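Local coordinates for protein fervidolysin (Fervidobacterium pennivorans, PDB 1R6V) that cleaves proteins as a calcium-binding, subtilisin-like serine protease, degrading keratin to peptides so that its bacterium can grow on native feathers, at residues Y127-I141 / A210-P222. The protein carries 1 engineered substitution. Sequence-based numbering, arbitrary orientation.
With CA (calcium ion), chain B.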
loop_
_atom_site.group_PDB
_atom_site.type_symbol
_atom_site.label_atom_id
_atom_site.label_comp_id
_atom_site.label_asym_id
_atom_site.label_seq_id
_atom_site.Cartn_x
_atom_site.Cartn_y
_atom_site.Cartn_z
ATOM N N TYR A 127 -39.358 4.891 -0.213
ATOM C CA TYR A 127 -38.359 5.806 -0.752
ATOM C C TYR A 127 -38.847 6.510 -2.013
ATOM O O TYR A 127 -38.147 7.364 -2.554
ATOM C CB TYR A 127 -37.050 5.059 -1.042
ATOM C CG TYR A 127 -36.579 4.231 0.129
ATOM C CD1 TYR A 127 -36.469 2.846 0.023
ATOM C CD2 TYR A 127 -36.347 4.818 1.378
ATOM C CE1 TYR A 127 -36.152 2.061 1.120
ATOM C CE2 TYR A 127 -36.030 4.034 2.492
ATOM C CZ TYR A 127 -35.944 2.654 2.350
ATOM O OH TYR A 127 -35.713 1.858 3.447
ATOM N N GLY A 128 -40.035 6.138 -2.488
ATOM C CA GLY A 128 -40.598 6.774 -3.672
ATOM C C GLY A 128 -40.397 6.073 -5.009
ATOM O O GLY A 128 -41.029 6.433 -6.007
ATOM N N GLU A 129 -39.522 5.073 -5.032
ATOM C CA GLU A 129 -39.214 4.329 -6.255
ATOM C C GLU A 129 -40.007 3.033 -6.304
ATOM O O GLU A 129 -40.280 2.435 -5.266
ATOM C CB GLU A 129 -37.727 3.981 -6.296
ATOM C CG GLU A 129 -36.839 5.123 -5.871
ATOM C CD GLU A 129 -36.914 6.289 -6.816
ATOM O OE1 GLU A 129 -36.165 6.276 -7.817
ATOM O OE2 GLU A 129 -37.725 7.216 -6.569
ATOM N N GLU A 130 -40.328 2.584 -7.510
ATOM C CA GLU A 130 -41.099 1.363 -7.666
ATOM C C GLU A 130 -40.446 0.134 -7.036
ATOM O O GLU A 130 -41.144 -0.792 -6.639
ATOM C CB GLU A 130 -41.377 1.111 -9.144
ATOM C CG GLU A 130 -40.141 0.812 -9.944
ATOM C CD GLU A 130 -40.363 0.984 -11.430
ATOM O OE1 GLU A 130 -39.374 0.899 -12.180
ATOM O OE2 GLU A 130 -41.530 1.204 -11.854
ATOM N N LEU A 131 -39.116 0.115 -6.931
ATOM C CA LEU A 131 -38.445 -1.036 -6.332
ATOM C C LEU A 131 -38.036 -0.826 -4.874
ATOM O O LEU A 131 -37.298 -1.639 -4.312
ATOM C CB LEU A 131 -37.214 -1.431 -7.168
ATOM C CG LEU A 131 -37.521 -1.714 -8.650
ATOM C CD1 LEU A 131 -36.228 -2.083 -9.381
ATOM C CD2 LEU A 131 -38.561 -2.841 -8.772
ATOM N N SER A 132 -38.538 0.241 -4.252
ATOM C CA SER A 132 -38.209 0.550 -2.857
ATOM C C SER A 132 -38.354 -0.625 -1.909
ATOM O O SER A 132 -37.564 -0.775 -0.977
ATOM C CB SER A 132 -39.106 1.664 -2.309
ATOM O OG SER A 132 -38.968 2.868 -3.019
ATOM N N ASN A 133 -39.377 -1.447 -2.124
ATOM C CA ASN A 133 -39.616 -2.559 -1.203
ATOM C C ASN A 133 -38.454 -3.532 -1.112
ATOM O O ASN A 133 -38.296 -4.236 -0.113
ATOM C CB ASN A 133 -40.883 -3.331 -1.597
ATOM C CG ASN A 133 -40.716 -4.102 -2.895
ATOM O OD1 ASN A 133 -40.570 -3.516 -3.967
ATOM N ND2 ASN A 133 -40.723 -5.428 -2.799
ATOM N N GLU A 134 -37.637 -3.585 -2.149
ATOM C CA GLU A 134 -36.522 -4.514 -2.128
ATOM C C GLU A 134 -35.215 -3.954 -1.590
ATOM O O GLU A 134 -34.263 -4.703 -1.406
ATOM C CB GLU A 134 -36.306 -5.071 -3.526
ATOM C CG GLU A 134 -37.427 -6.009 -3.915
ATOM C CD GLU A 134 -37.040 -6.916 -5.034
ATOM O OE1 GLU A 134 -36.999 -6.429 -6.179
ATOM O OE2 GLU A 134 -36.771 -8.108 -4.759
ATOM N N LEU A 135 -35.175 -2.652 -1.328
ATOM C CA LEU A 135 -33.950 -2.026 -0.837
ATOM C C LEU A 135 -33.783 -2.113 0.678
ATOM O O LEU A 135 -33.793 -1.098 1.382
ATOM C CB LEU A 135 -33.912 -0.563 -1.297
ATOM C CG LEU A 135 -34.012 -0.421 -2.828
ATOM C CD1 LEU A 135 -33.996 1.057 -3.211
ATOM C CD2 LEU A 135 -32.870 -1.181 -3.492
ATOM N N TRP A 136 -33.607 -3.336 1.172
ATOM C CA TRP A 136 -33.459 -3.559 2.602
ATOM C C TRP A 136 -32.230 -2.869 3.189
ATOM O O TRP A 136 -32.222 -2.485 4.362
ATOM C CB TRP A 136 -33.402 -5.061 2.909
ATOM C CG TRP A 136 -32.073 -5.706 2.647
ATOM C CD1 TRP A 136 -31.639 -6.270 1.481
ATOM C CD2 TRP A 136 -31.013 -5.869 3.593
ATOM N NE1 TRP A 136 -30.380 -6.785 1.645
ATOM C CE2 TRP A 136 -29.967 -6.551 2.934
ATOM C CE3 TRP A 136 -30.849 -5.507 4.939
ATOM C CZ2 TRP A 136 -28.771 -6.876 3.569
ATOM C CZ3 TRP A 136 -29.657 -5.832 5.573
ATOM C CH2 TRP A 136 -28.631 -6.514 4.886
ATOM N N GLY A 137 -31.198 -2.704 2.365
ATOM C CA GLY A 137 -29.983 -2.062 2.833
ATOM C C GLY A 137 -30.220 -0.614 3.228
ATOM O O GLY A 137 -29.640 -0.131 4.197
ATOM N N LEU A 138 -31.064 0.091 2.485
ATOM C CA LEU A 138 -31.350 1.481 2.825
ATOM C C LEU A 138 -32.089 1.525 4.154
ATOM O O LEU A 138 -31.832 2.391 4.995
ATOM C CB LEU A 138 -32.207 2.141 1.750
ATOM C CG LEU A 138 -31.550 2.256 0.375
ATOM C CD1 LEU A 138 -32.485 3.032 -0.557
ATOM C CD2 LEU A 138 -30.199 2.974 0.500
ATOM N N GLU A 139 -33.013 0.594 4.351
ATOM C CA GLU A 139 -33.743 0.574 5.615
ATOM C C GLU A 139 -32.778 0.294 6.766
ATOM O O GLU A 139 -32.840 0.930 7.820
ATOM C CB GLU A 139 -34.834 -0.502 5.617
ATOM C CG GLU A 139 -35.783 -0.334 6.801
ATOM C CD GLU A 139 -36.681 -1.539 7.051
ATOM O OE1 GLU A 139 -36.878 -2.342 6.119
ATOM O OE2 GLU A 139 -37.207 -1.670 8.183
ATOM N N ALA A 140 -31.871 -0.652 6.562
ATOM C CA ALA A 140 -30.933 -1.013 7.604
ATOM C C ALA A 140 -30.034 0.137 8.044
ATOM O O ALA A 140 -29.707 0.239 9.224
ATOM C CB ALA A 140 -30.086 -2.184 7.155
ATOM N N ILE A 141 -29.621 0.989 7.114
ATOM C CA ILE A 141 -28.751 2.093 7.507
ATOM C C ILE A 141 -29.509 3.328 7.974
ATOM O O ILE A 141 -28.899 4.338 8.313
ATOM C CB ILE A 141 -27.729 2.471 6.382
ATOM C CG1 ILE A 141 -28.448 2.945 5.112
ATOM C CG2 ILE A 141 -26.826 1.263 6.110
ATOM C CD1 ILE A 141 -27.506 3.448 3.992
ATOM N N ALA A 210 -28.110 5.981 -7.462
ATOM C CA ALA A 210 -29.127 5.786 -8.483
ATOM C C ALA A 210 -30.115 6.950 -8.312
ATOM O O ALA A 210 -30.438 7.365 -7.196
ATOM C CB ALA A 210 -29.832 4.434 -8.305
ATOM N N LYS A 211 -30.590 7.476 -9.429
ATOM C CA LYS A 211 -31.498 8.623 -9.440
ATOM C C LYS A 211 -32.840 8.456 -8.722
ATOM O O LYS A 211 -33.506 7.440 -8.869
ATOM C CB LYS A 211 -31.742 9.009 -10.898
ATOM C CG LYS A 211 -32.450 10.329 -11.142
ATOM C CD LYS A 211 -32.761 10.454 -12.637
ATOM C CE LYS A 211 -33.439 11.771 -12.974
ATOM N NZ LYS A 211 -33.805 11.861 -14.421
ATOM N N LYS A 212 -33.234 9.455 -7.938
ATOM C CA LYS A 212 -34.531 9.391 -7.268
ATOM C C LYS A 212 -35.505 9.937 -8.312
ATOM O O LYS A 212 -35.593 11.145 -8.522
ATOM C CB LYS A 212 -34.535 10.264 -6.021
ATOM C CG LYS A 212 -35.745 10.056 -5.133
ATOM C CD LYS A 212 -35.571 10.830 -3.845
ATOM C CE LYS A 212 -36.737 10.597 -2.903
ATOM N NZ LYS A 212 -38.055 10.936 -3.519
ATOM N N ASP A 213 -36.222 9.043 -8.982
ATOM C CA ASP A 213 -37.135 9.472 -10.035
ATOM C C ASP A 213 -38.392 8.619 -10.130
ATOM O O ASP A 213 -39.061 8.615 -11.169
ATOM C CB ASP A 213 -36.400 9.443 -11.382
ATOM C CG ASP A 213 -35.920 8.054 -11.752
ATOM O OD1 ASP A 213 -36.105 7.132 -10.937
ATOM O OD2 ASP A 213 -35.360 7.883 -12.863
ATOM N N GLY A 214 -38.693 7.892 -9.057
ATOM C CA GLY A 214 -39.873 7.041 -9.025
ATOM C C GLY A 214 -39.711 5.678 -9.680
ATOM O O GLY A 214 -40.513 4.771 -9.440
ATOM N N LYS A 215 -38.672 5.526 -10.496
ATOM C CA LYS A 215 -38.416 4.278 -11.215
ATOM C C LYS A 215 -37.192 3.530 -10.688
ATOM O O LYS A 215 -36.319 4.124 -10.080
ATOM C CB LYS A 215 -38.186 4.582 -12.694
ATOM C CG LYS A 215 -39.300 5.393 -13.352
ATOM C CD LYS A 215 -40.525 4.526 -13.592
ATOM C CE LYS A 215 -41.571 5.236 -14.442
ATOM N NZ LYS A 215 -42.671 4.310 -14.826
ATOM N N GLY A 216 -37.138 2.226 -10.939
ATOM C CA GLY A 216 -36.000 1.426 -10.504
ATOM C C GLY A 216 -35.672 1.571 -9.027
ATOM O O GLY A 216 -36.568 1.517 -8.185
ATOM N N ILE A 217 -34.391 1.746 -8.704
ATOM C CA ILE A 217 -33.982 1.903 -7.312
ATOM C C ILE A 217 -33.531 3.340 -7.061
ATOM O O ILE A 217 -33.727 4.216 -7.897
ATOM C CB ILE A 217 -32.824 0.930 -6.942
ATOM C CG1 ILE A 217 -31.559 1.253 -7.747
ATOM C CG2 ILE A 217 -33.230 -0.509 -7.284
ATOM C CD1 ILE A 217 -30.259 0.898 -7.001
ATOM N N VAL A 218 -32.964 3.594 -5.891
ATOM C CA VAL A 218 -32.462 4.929 -5.594
ATOM C C VAL A 218 -31.224 4.693 -4.735
ATOM O O VAL A 218 -31.159 3.712 -3.996
ATOM C CB VAL A 218 -33.525 5.800 -4.854
ATOM C CG1 VAL A 218 -33.995 5.108 -3.590
ATOM C CG2 VAL A 218 -32.945 7.196 -4.543
ATOM N N GLY A 219 -30.220 5.551 -4.885
ATOM C CA GLY A 219 -28.994 5.388 -4.124
ATOM C C GLY A 219 -29.086 5.950 -2.719
ATOM O O GLY A 219 -30.072 6.580 -2.360
ATOM N N VAL A 220 -28.067 5.673 -1.921
ATOM C CA VAL A 220 -27.977 6.174 -0.554
ATOM C C VAL A 220 -27.893 7.705 -0.591
ATOM O O VAL A 220 -28.447 8.395 0.271
ATOM C CB VAL A 220 -26.704 5.637 0.129
ATOM C CG1 VAL A 220 -26.502 6.319 1.459
ATOM C CG2 VAL A 220 -26.809 4.110 0.310
ATOM N N ALA A 221 -27.188 8.205 -1.601
ATOM C CA ALA A 221 -26.944 9.635 -1.805
ATOM C C ALA A 221 -27.424 10.042 -3.201
ATOM O O ALA A 221 -26.624 10.293 -4.102
ATOM C CB ALA A 221 -25.438 9.918 -1.654
ATOM N N PRO A 222 -28.748 10.133 -3.393
ATOM C CA PRO A 222 -29.279 10.509 -4.706
ATOM C C PRO A 222 -28.897 11.903 -5.187
ATOM O O PRO A 222 -29.076 12.225 -6.354
ATOM C CB PRO A 222 -30.782 10.322 -4.546
ATOM C CG PRO A 222 -31.009 10.562 -3.074
ATOM C CD PRO A 222 -29.822 9.904 -2.413
HETATM CA CA CA B . -34.675 5.599 -9.534
HETATM O O HOH W 1 -39.101 9.262 -5.749
#
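The flat group to start from is the carboxylate of E129, which reaches into the loop 211-217, where both its oxygens are held. OE1 binds the calcium ion at 2.4 Å and, on its syn side, takes the N-H of D213 at 3.0 Å. OE2 is met from above the carboxylate plane by G214 N at 2.8 Å, and a water joins it to K212 NZ. Beside it, the E130 carboxylate receives G216 N from above its plane, 2.9 Å to OE1 and nearly straight (174°); OE2 bonds T369. The Y127 ring carries L138 CD1, from its own segment, over one face, near the rim, and its CB touches V218 CG1. A bend at chi2 (-65°) brings the E129 carboxylate to the metal, while CG rests on V218 CB. This is the calcium site of a subtilisin-type catalytic domain: carbonyls of K211, K215 and I217, D213 OD1 and D171 OD1, from beyond the two segments, complete the six ligands. With an alanine in place of E130, G216 N is likely to lose its acceptor and T369 its carboxylate partner. Backbone bonds E130 N to G214 O and L131 N to G216 O tie the two segments together. Farther along, L135 packs across I217, and L138 CD2 meets V220 CG2 at 3.6 Å; I141 CD1 touches the same methyl.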